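Local coordinates for protein putative 2,5-diketo-D-gluconic acid reductase B (PDB 3UP8) that probably reduces methylglyoxal to hydroxyacetone with NADPH, as an aldo/keto reductase built on a TIM barrel, at residues A67-N72 and L126-G131; T94-D99 and I107-E112; L219-G224 and K229-V234; L239-D244 and D265-R270. One frame throughout, in Å; residues are numbered along the deposited sequence.

Interaction 1 of 4, residues A67-N72 and L126-G131; sequences AQIYGN and LLHWPG. With ACT (acetate ion), chain C.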
loop_
_atom_site.group_PDB
_atom_site.type_symbol
_atom_site.label_atom_id
_atom_site.label_comp_id
_atom_site.label_asym_id
_atom_site.label_seq_id
_atom_site.Cartn_x
_atom_site.Cartn_y
_atom_site.Cartn_z
ATOM N N ALA A 67 7.069 -7.091 2.021
ATOM C CA ALA A 67 6.945 -8.062 0.929
ATOM C C ALA A 67 8.053 -9.083 1.062
ATOM O O ALA A 67 9.115 -8.770 1.578
ATOM C CB ALA A 67 7.049 -7.374 -0.426
ATOM N N GLN A 68 7.817 -10.291 0.577
ATOM C CA GLN A 68 8.863 -11.311 0.553
ATOM C C GLN A 68 10.112 -10.812 -0.176
ATOM O O GLN A 68 11.227 -10.957 0.334
ATOM C CB GLN A 68 8.340 -12.595 -0.090
ATOM C CG GLN A 68 7.370 -13.333 0.801
ATOM C CD GLN A 68 6.625 -14.471 0.101
ATOM O OE1 GLN A 68 6.776 -14.705 -1.099
ATOM N NE2 GLN A 68 5.836 -15.195 0.875
ATOM N N ILE A 69 9.916 -10.170 -1.327
ATOM C CA ILE A 69 11.038 -9.747 -2.187
ATOM C C ILE A 69 11.857 -8.592 -1.635
ATOM O O ILE A 69 13.012 -8.435 -2.031
ATOM C CB ILE A 69 10.594 -9.414 -3.639
ATOM C CG1 ILE A 69 11.796 -9.404 -4.598
ATOM C CG2 ILE A 69 9.850 -8.074 -3.706
ATOM C CD1 ILE A 69 12.526 -10.742 -4.721
ATOM N N TYR A 70 11.281 -7.771 -0.751
ATOM C CA TYR A 70 12.049 -6.643 -0.185
ATOM C C TYR A 70 13.197 -7.122 0.681
ATOM O O TYR A 70 14.157 -6.400 0.857
ATOM C CB TYR A 70 11.206 -5.679 0.669
ATOM C CG TYR A 70 9.968 -5.122 0.033
ATOM C CD1 TYR A 70 9.827 -5.035 -1.356
ATOM C CD2 TYR A 70 8.940 -4.638 0.836
ATOM C CE1 TYR A 70 8.661 -4.505 -1.922
ATOM C CE2 TYR A 70 7.781 -4.116 0.281
ATOM C CZ TYR A 70 7.641 -4.064 -1.089
ATOM O OH TYR A 70 6.465 -3.535 -1.600
ATOM N N GLY A 71 13.098 -8.328 1.230
ATOM C CA GLY A 71 14.173 -8.870 2.059
ATOM C C GLY A 71 14.281 -8.251 3.445
ATOM O O GLY A 71 15.297 -8.394 4.112
ATOM N N ASN A 72 13.243 -7.554 3.897
ATOM C CA ASN A 72 13.302 -6.926 5.226
ATOM C C ASN A 72 12.197 -7.373 6.190
ATOM O O ASN A 72 11.971 -6.728 7.221
ATOM C CB ASN A 72 13.320 -5.398 5.084
ATOM C CG ASN A 72 12.136 -4.870 4.273
ATOM O OD1 ASN A 72 11.092 -5.514 4.191
ATOM N ND2 ASN A 72 12.300 -3.696 3.672
ATOM N N LEU A 126 -0.930 -10.073 -0.253
ATOM C CA LEU A 126 -1.158 -9.705 -1.650
ATOM C C LEU A 126 -0.348 -10.583 -2.585
ATOM O O LEU A 126 0.735 -11.066 -2.250
ATOM C CB LEU A 126 -0.780 -8.236 -1.890
ATOM C CG LEU A 126 -1.255 -7.158 -0.912
ATOM C CD1 LEU A 126 -0.744 -5.791 -1.367
ATOM C CD2 LEU A 126 -2.778 -7.131 -0.791
ATOM N N LEU A 127 -0.894 -10.784 -3.771
ATOM C CA LEU A 127 -0.115 -11.226 -4.905
ATOM C C LEU A 127 0.618 -9.983 -5.391
ATOM O O LEU A 127 -0.012 -8.962 -5.728
ATOM C CB LEU A 127 -1.030 -11.799 -6.009
ATOM C CG LEU A 127 -1.998 -12.902 -5.557
ATOM C CD1 LEU A 127 -3.011 -13.266 -6.653
ATOM C CD2 LEU A 127 -1.235 -14.163 -5.072
ATOM N N HIS A 128 1.944 -10.076 -5.437
ATOM C CA HIS A 128 2.781 -8.894 -5.674
ATOM C C HIS A 128 2.670 -8.335 -7.096
ATOM O O HIS A 128 2.601 -7.124 -7.284
ATOM C CB HIS A 128 4.248 -9.202 -5.314
ATOM C CG HIS A 128 5.043 -7.996 -4.925
ATOM N ND1 HIS A 128 6.133 -8.066 -4.083
ATOM C CD2 HIS A 128 4.902 -6.687 -5.251
ATOM C CE1 HIS A 128 6.635 -6.856 -3.914
ATOM N NE2 HIS A 128 5.905 -5.999 -4.605
ATOM N N TRP A 129 2.631 -9.228 -8.085
ATOM C CA TRP A 129 2.544 -8.854 -9.487
ATOM C C TRP A 129 1.645 -9.853 -10.203
ATOM O O TRP A 129 1.606 -11.016 -9.810
ATOM C CB TRP A 129 3.933 -8.841 -10.141
ATOM C CG TRP A 129 4.765 -7.673 -9.702
ATOM C CD1 TRP A 129 5.617 -7.633 -8.647
ATOM C CD2 TRP A 129 4.786 -6.368 -10.290
ATOM N NE1 TRP A 129 6.180 -6.382 -8.539
ATOM C CE2 TRP A 129 5.675 -5.586 -9.533
ATOM C CE3 TRP A 129 4.135 -5.786 -11.388
ATOM C CZ2 TRP A 129 5.938 -4.250 -9.834
ATOM C CZ3 TRP A 129 4.401 -4.450 -11.690
ATOM C CH2 TRP A 129 5.284 -3.699 -10.902
ATOM N N PRO A 130 0.933 -9.412 -11.263
ATOM C CA PRO A 130 0.042 -10.307 -12.035
ATOM C C PRO A 130 0.748 -11.246 -13.017
ATOM O O PRO A 130 0.239 -12.347 -13.280
ATOM C CB PRO A 130 -0.844 -9.331 -12.812
ATOM C CG PRO A 130 0.030 -8.136 -13.010
ATOM C CD PRO A 130 0.818 -8.012 -11.715
ATOM N N GLY A 131 1.897 -10.816 -13.545
ATOM C CA GLY A 131 2.656 -11.585 -14.543
ATOM C C GLY A 131 3.290 -12.854 -14.014
ATOM O O GLY A 131 4.156 -12.817 -13.137
HETATM C C ACT C . 6.733 -2.539 -4.884
HETATM O O ACT C . 6.194 -2.153 -3.823
HETATM O OXT ACT C . 7.285 -3.645 -4.826
HETATM C CH3 ACT C . 6.723 -1.746 -6.152
HETATM O O HOH W 1 7.394 -10.171 -2.641
#

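Interaction 2 of 4, residues T94-D99 and I107-E112; sequences TKVWVD and IASVDE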
loop_
_atom_site.group_PDB
_atom_site.type_symbol
_atom_site.label_atom_id
_atom_site.label_comp_id
_atom_site.label_asym_id
_atom_site.label_seq_id
_atom_site.Cartn_x
_atom_site.Cartn_y
_atom_site.Cartn_z
ATOM N N THR A 94 1.985 -8.362 4.037
ATOM C CA THR A 94 3.103 -8.807 3.192
ATOM C C THR A 94 2.600 -9.265 1.823
ATOM O O THR A 94 1.391 -9.237 1.552
ATOM C CB THR A 94 4.069 -9.822 3.902
ATOM O OG1 THR A 94 5.292 -9.918 3.156
ATOM C CG2 THR A 94 3.424 -11.216 4.078
ATOM N N LYS A 95 3.530 -9.639 0.950
ATOM C CA LYS A 95 3.208 -9.953 -0.438
ATOM C C LYS A 95 3.956 -11.207 -0.864
ATOM O O LYS A 95 5.146 -11.363 -0.582
ATOM C CB LYS A 95 3.611 -8.791 -1.357
ATOM C CG LYS A 95 3.120 -7.415 -0.886
ATOM C CD LYS A 95 3.482 -6.306 -1.870
ATOM C CE LYS A 95 3.215 -4.918 -1.289
ATOM N NZ LYS A 95 4.204 -4.501 -0.223
ATOM N N VAL A 96 3.249 -12.094 -1.553
ATOM C CA VAL A 96 3.869 -13.285 -2.145
ATOM C C VAL A 96 4.603 -12.937 -3.441
ATOM O O VAL A 96 4.011 -12.392 -4.370
ATOM C CB VAL A 96 2.815 -14.376 -2.408
ATOM C CG1 VAL A 96 3.460 -15.627 -2.977
ATOM C CG2 VAL A 96 2.063 -14.670 -1.134
ATOM N N TRP A 97 5.897 -13.244 -3.473
ATOM C CA TRP A 97 6.741 -13.004 -4.633
ATOM C C TRP A 97 6.400 -14.013 -5.721
ATOM O O TRP A 97 6.031 -15.160 -5.437
ATOM C CB TRP A 97 8.228 -13.117 -4.264
ATOM C CG TRP A 97 9.156 -12.805 -5.428
ATOM C CD1 TRP A 97 10.128 -13.617 -5.944
ATOM C CD2 TRP A 97 9.167 -11.611 -6.216
ATOM N NE1 TRP A 97 10.751 -12.994 -6.999
ATOM C CE2 TRP A 97 10.176 -11.764 -7.192
ATOM C CE3 TRP A 97 8.420 -10.419 -6.190
ATOM C CZ2 TRP A 97 10.465 -10.771 -8.134
ATOM C CZ3 TRP A 97 8.710 -9.423 -7.131
ATOM C CH2 TRP A 97 9.723 -9.610 -8.087
ATOM N N VAL A 98 6.516 -13.574 -6.968
ATOM C CA VAL A 98 6.075 -14.370 -8.114
ATOM C C VAL A 98 6.785 -15.736 -8.217
ATOM O O VAL A 98 6.228 -16.657 -8.783
ATOM C CB VAL A 98 6.214 -13.592 -9.451
ATOM C CG1 VAL A 98 5.416 -12.262 -9.410
ATOM C CG2 VAL A 98 7.677 -13.320 -9.799
ATOM N N ASP A 99 8.002 -15.869 -7.676
ATOM C CA ASP A 99 8.716 -17.165 -7.726
ATOM C C ASP A 99 8.018 -18.204 -6.849
ATOM O O ASP A 99 8.270 -19.406 -6.954
ATOM C CB ASP A 99 10.173 -17.014 -7.256
ATOM C CG ASP A 99 11.047 -16.245 -8.251
ATOM O OD1 ASP A 99 10.642 -16.037 -9.419
ATOM O OD2 ASP A 99 12.162 -15.857 -7.849
ATOM N N ILE A 107 2.239 -21.858 -0.318
ATOM C CA ILE A 107 1.904 -22.209 1.050
ATOM C C ILE A 107 3.158 -22.152 1.915
ATOM O O ILE A 107 3.129 -21.555 2.998
ATOM C CB ILE A 107 1.261 -23.632 1.130
ATOM C CG1 ILE A 107 -0.019 -23.715 0.296
ATOM C CG2 ILE A 107 1.017 -24.063 2.561
ATOM C CD1 ILE A 107 -1.066 -22.621 0.549
ATOM N N ALA A 108 4.251 -22.742 1.430
ATOM C CA ALA A 108 5.522 -22.741 2.192
ATOM C C ALA A 108 6.058 -21.321 2.420
ATOM O O ALA A 108 6.520 -20.992 3.523
ATOM C CB ALA A 108 6.576 -23.626 1.510
ATOM N N SER A 109 5.983 -20.475 1.392
ATOM C CA SER A 109 6.495 -19.097 1.517
ATOM C C SER A 109 5.731 -18.276 2.554
ATOM O O SER A 109 6.290 -17.362 3.162
ATOM C CB SER A 109 6.519 -18.374 0.165
ATOM O OG SER A 109 5.226 -17.947 -0.202
ATOM N N VAL A 110 4.450 -18.582 2.730
ATOM C CA VAL A 110 3.629 -17.869 3.698
ATOM C C VAL A 110 4.081 -18.243 5.117
ATOM O O VAL A 110 4.302 -17.367 5.952
ATOM C CB VAL A 110 2.124 -18.117 3.464
ATOM C CG1 VAL A 110 1.287 -17.582 4.626
ATOM C CG2 VAL A 110 1.702 -17.473 2.147
ATOM N N ASP A 111 4.255 -19.539 5.362
ATOM C CA ASP A 111 4.782 -20.000 6.648
ATOM C C ASP A 111 6.150 -19.377 6.934
ATOM O O ASP A 111 6.450 -19.035 8.082
ATOM C CB ASP A 111 4.883 -21.529 6.682
ATOM C CG ASP A 111 3.540 -22.202 6.835
ATOM O OD1 ASP A 111 2.553 -21.537 7.226
ATOM O OD2 ASP A 111 3.475 -23.424 6.569
ATOM N N GLU A 112 6.975 -19.245 5.894
ATOM C CA GLU A 112 8.309 -18.674 6.040
ATOM C C GLU A 112 8.223 -17.186 6.385
ATOM O O GLU A 112 8.928 -16.720 7.269
ATOM C CB GLU A 112 9.135 -18.896 4.772
ATOM C CG GLU A 112 10.545 -18.269 4.801
ATOM C CD GLU A 112 11.539 -19.023 5.712
ATOM O OE1 GLU A 112 11.281 -20.185 6.085
ATOM O OE2 GLU A 112 12.598 -18.444 6.039
#

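Interaction 3 of 4, residues L219-G224 and K229-V234; sequences LLTEIG and KTAAQV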
loop_
_atom_site.group_PDB
_atom_site.type_symbol
_atom_site.label_atom_id
_atom_site.label_comp_id
_atom_site.label_asym_id
_atom_site.label_seq_id
_atom_site.Cartn_x
_atom_site.Cartn_y
_atom_site.Cartn_z
ATOM N N LEU A 219 3.821 23.706 -8.595
ATOM C CA LEU A 219 2.409 23.762 -8.235
ATOM C C LEU A 219 2.174 23.190 -6.829
ATOM O O LEU A 219 1.438 23.780 -6.025
ATOM C CB LEU A 219 1.520 23.075 -9.277
ATOM C CG LEU A 219 0.024 22.943 -8.931
ATOM C CD1 LEU A 219 -0.714 24.284 -8.977
ATOM C CD2 LEU A 219 -0.664 21.935 -9.845
ATOM N N LEU A 220 2.813 22.059 -6.533
ATOM C CA LEU A 220 2.661 21.407 -5.224
ATOM C C LEU A 220 3.294 22.207 -4.088
ATOM O O LEU A 220 2.788 22.208 -2.968
ATOM C CB LEU A 220 3.208 19.975 -5.244
ATOM C CG LEU A 220 2.616 19.027 -6.294
ATOM C CD1 LEU A 220 3.210 17.621 -6.158
ATOM C CD2 LEU A 220 1.093 18.992 -6.242
ATOM N N THR A 221 4.397 22.889 -4.379
ATOM C CA THR A 221 5.012 23.788 -3.406
ATOM C C THR A 221 4.102 24.993 -3.156
ATOM O O THR A 221 4.020 25.486 -2.030
ATOM C CB THR A 221 6.414 24.248 -3.862
ATOM O OG1 THR A 221 7.239 23.101 -4.094
ATOM C CG2 THR A 221 7.073 25.120 -2.807
ATOM N N GLU A 222 3.410 25.445 -4.204
ATOM C CA GLU A 222 2.496 26.579 -4.100
ATOM C C GLU A 222 1.300 26.233 -3.220
ATOM O O GLU A 222 0.924 26.996 -2.321
ATOM C CB GLU A 222 2.014 27.046 -5.480
ATOM C CG GLU A 222 1.253 28.381 -5.418
ATOM C CD GLU A 222 0.396 28.667 -6.641
ATOM O OE1 GLU A 222 0.720 28.191 -7.759
ATOM O OE2 GLU A 222 -0.604 29.400 -6.485
ATOM N N ILE A 223 0.700 25.076 -3.482
ATOM C CA ILE A 223 -0.450 24.642 -2.704
ATOM C C ILE A 223 -0.037 24.399 -1.259
ATOM O O ILE A 223 -0.737 24.813 -0.338
ATOM C CB ILE A 223 -1.141 23.432 -3.338
ATOM C CG1 ILE A 223 -1.719 23.836 -4.699
ATOM C CG2 ILE A 223 -2.249 22.910 -2.432
ATOM C CD1 ILE A 223 -2.233 22.680 -5.552
ATOM N N GLY A 224 1.118 23.771 -1.075
ATOM C CA GLY A 224 1.679 23.520 0.250
ATOM C C GLY A 224 1.866 24.781 1.066
ATOM O O GLY A 224 1.555 24.811 2.259
ATOM N N LYS A 229 2.188 23.687 4.639
ATOM C CA LYS A 229 2.593 22.296 4.423
ATOM C C LYS A 229 3.629 22.170 3.291
ATOM O O LYS A 229 3.745 23.058 2.451
ATOM C CB LYS A 229 1.354 21.431 4.134
ATOM C CG LYS A 229 0.334 21.309 5.299
ATOM C CD LYS A 229 0.960 20.660 6.539
ATOM C CE LYS A 229 -0.057 20.380 7.650
ATOM N NZ LYS A 229 0.569 19.538 8.722
ATOM N N THR A 230 4.396 21.081 3.284
ATOM C CA THR A 230 5.369 20.838 2.212
ATOM C C THR A 230 4.672 20.286 0.978
ATOM O O THR A 230 3.533 19.816 1.056
ATOM C CB THR A 230 6.482 19.846 2.635
ATOM O OG1 THR A 230 5.897 18.592 3.030
ATOM C CG2 THR A 230 7.330 20.407 3.772
ATOM N N ALA A 231 5.350 20.356 -0.167
ATOM C CA ALA A 231 4.871 19.719 -1.397
ATOM C C ALA A 231 4.561 18.218 -1.178
ATOM O O ALA A 231 3.602 17.691 -1.730
ATOM C CB ALA A 231 5.906 19.898 -2.522
ATOM N N ALA A 232 5.387 17.565 -0.365
ATOM C CA ALA A 232 5.245 16.150 -0.049
ATOM C C ALA A 232 3.931 15.868 0.671
ATOM O O ALA A 232 3.211 14.927 0.313
ATOM C CB ALA A 232 6.414 15.686 0.781
ATOM N N GLN A 233 3.619 16.691 1.669
ATOM C CA GLN A 233 2.369 16.559 2.422
ATOM C C GLN A 233 1.174 16.839 1.537
ATOM O O GLN A 233 0.125 16.220 1.691
ATOM C CB GLN A 233 2.349 17.492 3.643
ATOM C CG GLN A 233 3.330 17.097 4.738
ATOM C CD GLN A 233 3.538 18.204 5.775
ATOM O OE1 GLN A 233 3.663 19.381 5.426
ATOM N NE2 GLN A 233 3.583 17.823 7.052
ATOM N N VAL A 234 1.328 17.765 0.594
ATOM C CA VAL A 234 0.268 18.030 -0.377
ATOM C C VAL A 234 -0.050 16.792 -1.235
ATOM O O VAL A 234 -1.217 16.477 -1.478
ATOM C CB VAL A 234 0.614 19.242 -1.270
ATOM C CG1 VAL A 234 -0.400 19.404 -2.389
ATOM C CG2 VAL A 234 0.667 20.512 -0.416
#

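Interaction 4 of 4, residues L239-D244 and D265-R270; sequences LVQQQD and DFALTR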
loop_
_atom_site.group_PDB
_atom_site.type_symbol
_atom_site.label_atom_id
_atom_site.label_comp_id
_atom_site.label_asym_id
_atom_site.label_seq_id
_atom_site.Cartn_x
_atom_site.Cartn_y
_atom_site.Cartn_z
ATOM N N LEU A 239 -3.797 12.149 -2.136
ATOM C CA LEU A 239 -4.126 10.718 -2.156
ATOM C C LEU A 239 -5.153 10.353 -1.083
ATOM O O LEU A 239 -6.213 9.802 -1.372
ATOM C CB LEU A 239 -2.840 9.893 -1.987
ATOM C CG LEU A 239 -1.849 10.049 -3.153
ATOM C CD1 LEU A 239 -0.471 9.527 -2.772
ATOM C CD2 LEU A 239 -2.364 9.327 -4.386
ATOM N N VAL A 240 -4.838 10.713 0.157
ATOM C CA VAL A 240 -5.576 10.260 1.322
ATOM C C VAL A 240 -6.965 10.907 1.385
ATOM O O VAL A 240 -7.897 10.351 1.973
ATOM C CB VAL A 240 -4.696 10.464 2.583
ATOM C CG1 VAL A 240 -5.133 11.674 3.426
ATOM C CG2 VAL A 240 -4.605 9.192 3.377
ATOM N N GLN A 241 -7.104 12.061 0.729
ATOM C CA GLN A 241 -8.388 12.759 0.623
ATOM C C GLN A 241 -9.319 12.123 -0.414
ATOM O O GLN A 241 -10.524 12.369 -0.406
ATOM C CB GLN A 241 -8.159 14.248 0.292
ATOM C CG GLN A 241 -9.402 15.138 0.412
ATOM C CD GLN A 241 -9.044 16.619 0.485
ATOM O OE1 GLN A 241 -8.150 17.027 1.238
ATOM N NE2 GLN A 241 -9.744 17.426 -0.286
ATOM N N GLN A 242 -8.776 11.307 -1.312
ATOM C CA GLN A 242 -9.621 10.595 -2.274
ATOM C C GLN A 242 -10.326 9.414 -1.616
ATOM O O GLN A 242 -9.705 8.674 -0.825
ATOM C CB GLN A 242 -8.792 10.076 -3.428
ATOM C CG GLN A 242 -8.401 11.118 -4.427
ATOM C CD GLN A 242 -7.464 10.568 -5.467
ATOM O OE1 GLN A 242 -7.845 9.728 -6.283
ATOM N NE2 GLN A 242 -6.237 11.061 -5.469
ATOM N N GLN A 243 -11.607 9.238 -1.950
ATOM C CA GLN A 243 -12.386 8.098 -1.465
ATOM C C GLN A 243 -11.684 6.800 -1.835
ATOM O O GLN A 243 -11.252 6.629 -2.975
ATOM C CB GLN A 243 -13.800 8.081 -2.058
ATOM C CG GLN A 243 -14.685 9.279 -1.679
ATOM C CD GLN A 243 -14.744 9.520 -0.178
ATOM O OE1 GLN A 243 -15.165 8.654 0.588
ATOM N NE2 GLN A 243 -14.325 10.707 0.246
ATOM N N ASP A 244 -11.581 5.896 -0.861
ATOM C CA ASP A 244 -11.095 4.525 -1.090
ATOM C C ASP A 244 -9.601 4.406 -1.367
ATOM O O ASP A 244 -9.161 3.382 -1.897
ATOM C CB ASP A 244 -11.865 3.838 -2.232
ATOM C CG ASP A 244 -13.375 3.972 -2.085
ATOM O OD1 ASP A 244 -13.943 3.411 -1.128
ATOM O OD2 ASP A 244 -13.985 4.654 -2.939
ATOM N N ASP A 265 -4.165 17.114 9.418
ATOM C CA ASP A 265 -4.303 18.496 9.906
ATOM C C ASP A 265 -5.170 19.369 9.017
ATOM O O ASP A 265 -5.873 20.258 9.495
ATOM C CB ASP A 265 -2.931 19.175 9.912
ATOM C CG ASP A 265 -2.076 18.789 11.086
ATOM O OD1 ASP A 265 -2.368 17.770 11.756
ATOM O OD2 ASP A 265 -1.084 19.512 11.327
ATOM N N PHE A 266 -5.071 19.151 7.713
ATOM C CA PHE A 266 -5.623 20.086 6.744
ATOM C C PHE A 266 -6.391 19.354 5.672
ATOM O O PHE A 266 -6.409 18.122 5.648
ATOM C CB PHE A 266 -4.500 20.934 6.125
ATOM C CG PHE A 266 -3.570 20.166 5.195
ATOM C CD1 PHE A 266 -3.518 20.476 3.834
ATOM C CD2 PHE A 266 -2.737 19.159 5.682
ATOM C CE1 PHE A 266 -2.660 19.784 2.971
ATOM C CE2 PHE A 266 -1.878 18.460 4.830
ATOM C CZ PHE A 266 -1.835 18.779 3.476
ATOM N N ALA A 267 -7.045 20.120 4.805
ATOM C CA ALA A 267 -7.726 19.576 3.644
ATOM C C ALA A 267 -7.423 20.445 2.427
ATOM O O ALA A 267 -7.171 21.645 2.562
ATOM C CB ALA A 267 -9.219 19.497 3.892
ATOM N N LEU A 268 -7.412 19.831 1.245
ATOM C CA LEU A 268 -7.262 20.576 0.000
ATOM C C LEU A 268 -8.632 20.986 -0.505
ATOM O O LEU A 268 -9.598 20.229 -0.393
ATOM C CB LEU A 268 -6.539 19.750 -1.074
ATOM C CG LEU A 268 -5.128 19.220 -0.799
ATOM C CD1 LEU A 268 -4.625 18.391 -1.974
ATOM C CD2 LEU A 268 -4.161 20.338 -0.484
ATOM N N THR A 269 -8.710 22.195 -1.055
ATOM C CA THR A 269 -9.939 22.695 -1.666
ATOM C C THR A 269 -10.258 21.869 -2.905
ATOM O O THR A 269 -9.373 21.190 -3.441
ATOM C CB THR A 269 -9.812 24.197 -2.064
ATOM O OG1 THR A 269 -9.078 24.310 -3.288
ATOM C CG2 THR A 269 -9.101 24.998 -0.974
ATOM N N ARG A 270 -11.508 21.931 -3.364
ATOM C CA ARG A 270 -11.918 21.255 -4.595
ATOM C C ARG A 270 -11.021 21.618 -5.772
ATOM O O ARG A 270 -10.658 20.755 -6.580
ATOM C CB ARG A 270 -13.359 21.607 -4.963
ATOM C CG ARG A 270 -14.375 20.541 -4.587
ATOM C CD ARG A 270 -15.660 20.679 -5.410
ATOM N NE ARG A 270 -16.834 20.262 -4.637
ATOM C CZ ARG A 270 -17.613 21.089 -3.936
ATOM N NH1 ARG A 270 -17.367 22.398 -3.909
ATOM N NH2 ARG A 270 -18.653 20.608 -3.264
#

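Interaction 1 of 4, residues A67-N72 and L126-G131
Tyr-70 and His-128 meet at an acetate ion, each giving it one hydrogen bond, in what is predicted to be the proton donor and substrate site of this aldo/keto reductase. The hydroxyl OH of Tyr-70 donates to acetate O at 2.6 Å and NE2 of His-128 to acetate OXT at 2.7 Å; the ion probably comes from the crystallisation liquor. The imidazole gets there because CG stands anti to the backbone N (chi1 -154°), which carries the ring out toward the loop 67-72. Its CE1 corner is then packed from several directions: CG2 of Ile-69 approaches CE1 of His-128 to 3.4 Å, CB of Ala-67 lies nearby, and CE1 of Tyr-70 comes in at the edge of the imidazole. The two ring planes are nearly perpendicular, at 83°. CB of Ala-67 also sits over the centre of the phenol ring. At the other nitrogen, a water lies 2.8 Å from ND1 of His-128 and accepts from the backbone N of Ile-69, so both ring nitrogens are held and the flip of the imidazole is fixed. With an alanine here, acetate OXT would probably lose this donor and a gap would open beside Ile-69. The contact lies at the C-terminal end of strand 122-127, against the loop that joins strand 63-65 to helix 73-83, with Lys-95 of strand 91-96 bonded to Tyr-70 OH.

Interaction 2 of 4, residues T94-D99 and I107-E112
Val-96 packs its two methyl groups against neighbouring residues of one helix, Ser-109 and Val-110, in a small and wholly buried strand-to-helix contact. The apolar part is the approach of CG2 of Val-96 to CG2 of Val-110, at 4.3 Å a loose touch between two branched side chains. The other branch does different work: CG1 of Val-96, placed opposite the backbone N across the CA-CB bond (chi1 -178°), reaches 4.0 Å from OG of Ser-109, a van der Waals contact between a methyl and a hydroxyl. The polar side of the account belongs to that hydroxyl. With chi1 at 77°, OG of Ser-109 lies between its own backbone N and carbonyl carbon, where it is hydrogen-bonded to the carbonyl oxygen of Phe-106, one turn back in the helix, and to NE2 of Gln-68, so this buried oxygen has two polar partners while the valine methyl lies alongside. Lys-95, next to Val-96 in the strand and predicted to lower the pKa of the presumed proton donor, Tyr-70, instead forms a salt bridge with Asp-65. The contact belongs to the beta-alpha-beta unit of strand 91-96, helix 103-117 and strand 122-127, and Leu-125 of the last strand touches both Val-96 and Val-110, so the three meet between barrel and helix.

Interaction 3 of 4, residues L219-G224 and K229-V234
Val-234 and Gly-224 come together where two successive helices, 218-227 and 231-240, pack side by side as a helical hairpin, joined by a short turn, on the outside of the TIM barrel. The first shell is unusually close: CG2 of Val-234 lies 3.2 Å from CA of Gly-224, tighter than ordinary van der Waals contact. A CB at Gly-224 would point toward 229-234 and collide with the carbonyl oxygen of Lys-229, so the absence of one is what lets the backbones draw near. The turn is closed by one backbone bond, N of Lys-229 to O of Gly-224 at 2.7 Å, with the donor tilted 34° from the carbonyl plane. The other methyl of Val-234, CG1, turns to a different pair, meeting CG2 of Ile-223 at 4.0 Å and, a little farther off, CD2 of Leu-220. Beside them CB of Leu-220 touches CB of Ala-231 at 3.8 Å, and OG1 of Thr-221 rests near the same methyl of Ala-231 while bonding to the carbonyl of Asp-217.

Outside this shell, Val-276 of helix 270-277 touches Leu-220 and Ile-223. At the start of the second helix, Thr-230 and Gln-233 form a capping box, and Glu-259 of helix 254-261 reaches both residues. N of Gln-233 gives a longer bond to OG1 of Thr-230, and in return OE1 of Gln-233 receives N of Thr-230 at 2.8 Å, in the carbonyl plane and on a lone pair.

Interaction 4 of 4, residues L239-D244 and D265-R270
Gln-241 pairs its side-chain amide with the backbone of Leu-268, a two-bond arrangement in which a glutamine grips both the N-H and the C=O of one residue in an extended loop. It links the C-terminal region of helix 231-240 to the loop before helix 270-277, on the outer layer of the TIM barrel. The side chain of Leu-268 touches Trp-238, and Met-273 of helix 270-277 touches both partners. From CB, which points toward the loop, the chain of Gln-241 runs outward trans about its first bond (chi1 -169°) and stays extended beyond CG, so the amide is delivered at full reach. CD then lies 3.7 Å from N of Leu-268, set between the two polar atoms of that residue. On one branch OE1 accepts from N of Leu-268 at 2.9 Å, a nearly straight bond made in the carbonyl plane on a lone pair. The same oxygen lies close to CA and CB of Ala-267 and takes a further bond from NE of Arg-237, one turn earlier in the helix, so two donors hold it. On the other branch NE2 donates to O of Leu-268 at 2.8 Å. Pairing through both branches also fixes the rotation of the amide, since exchanging OE1 and NE2 would set donor against donor. A leucine in place of Gln-241 would probably leave both the N-H and the carbonyl of Leu-268 without these mates and allow the loop to shift away from the helix. The NE2 bond runs almost flat with the amide, O of Leu-268 being only 3° out of its plane.

In the fold
Read from the N terminus, interaction 1 closes the first and longest loop, bringing the turn after strand 63-65 to the end of strand 122-127. Interaction 2 is nested inside that loop, where strand 91-96 meets helix 103-117; the two touch through neighbouring strands of the barrel, where O of Leu-126 is bonded to N of Val-96. Interactions 3 and 4 follow in series on the opposite side of the chain's centre. Interaction 3 closes a short turn between helices, interaction 4 a longer loop that spans strand 245-249 and helix 254-261. Both use helix 231-240, and the salt bridge of Lys-229 with Asp-265 joins them directly.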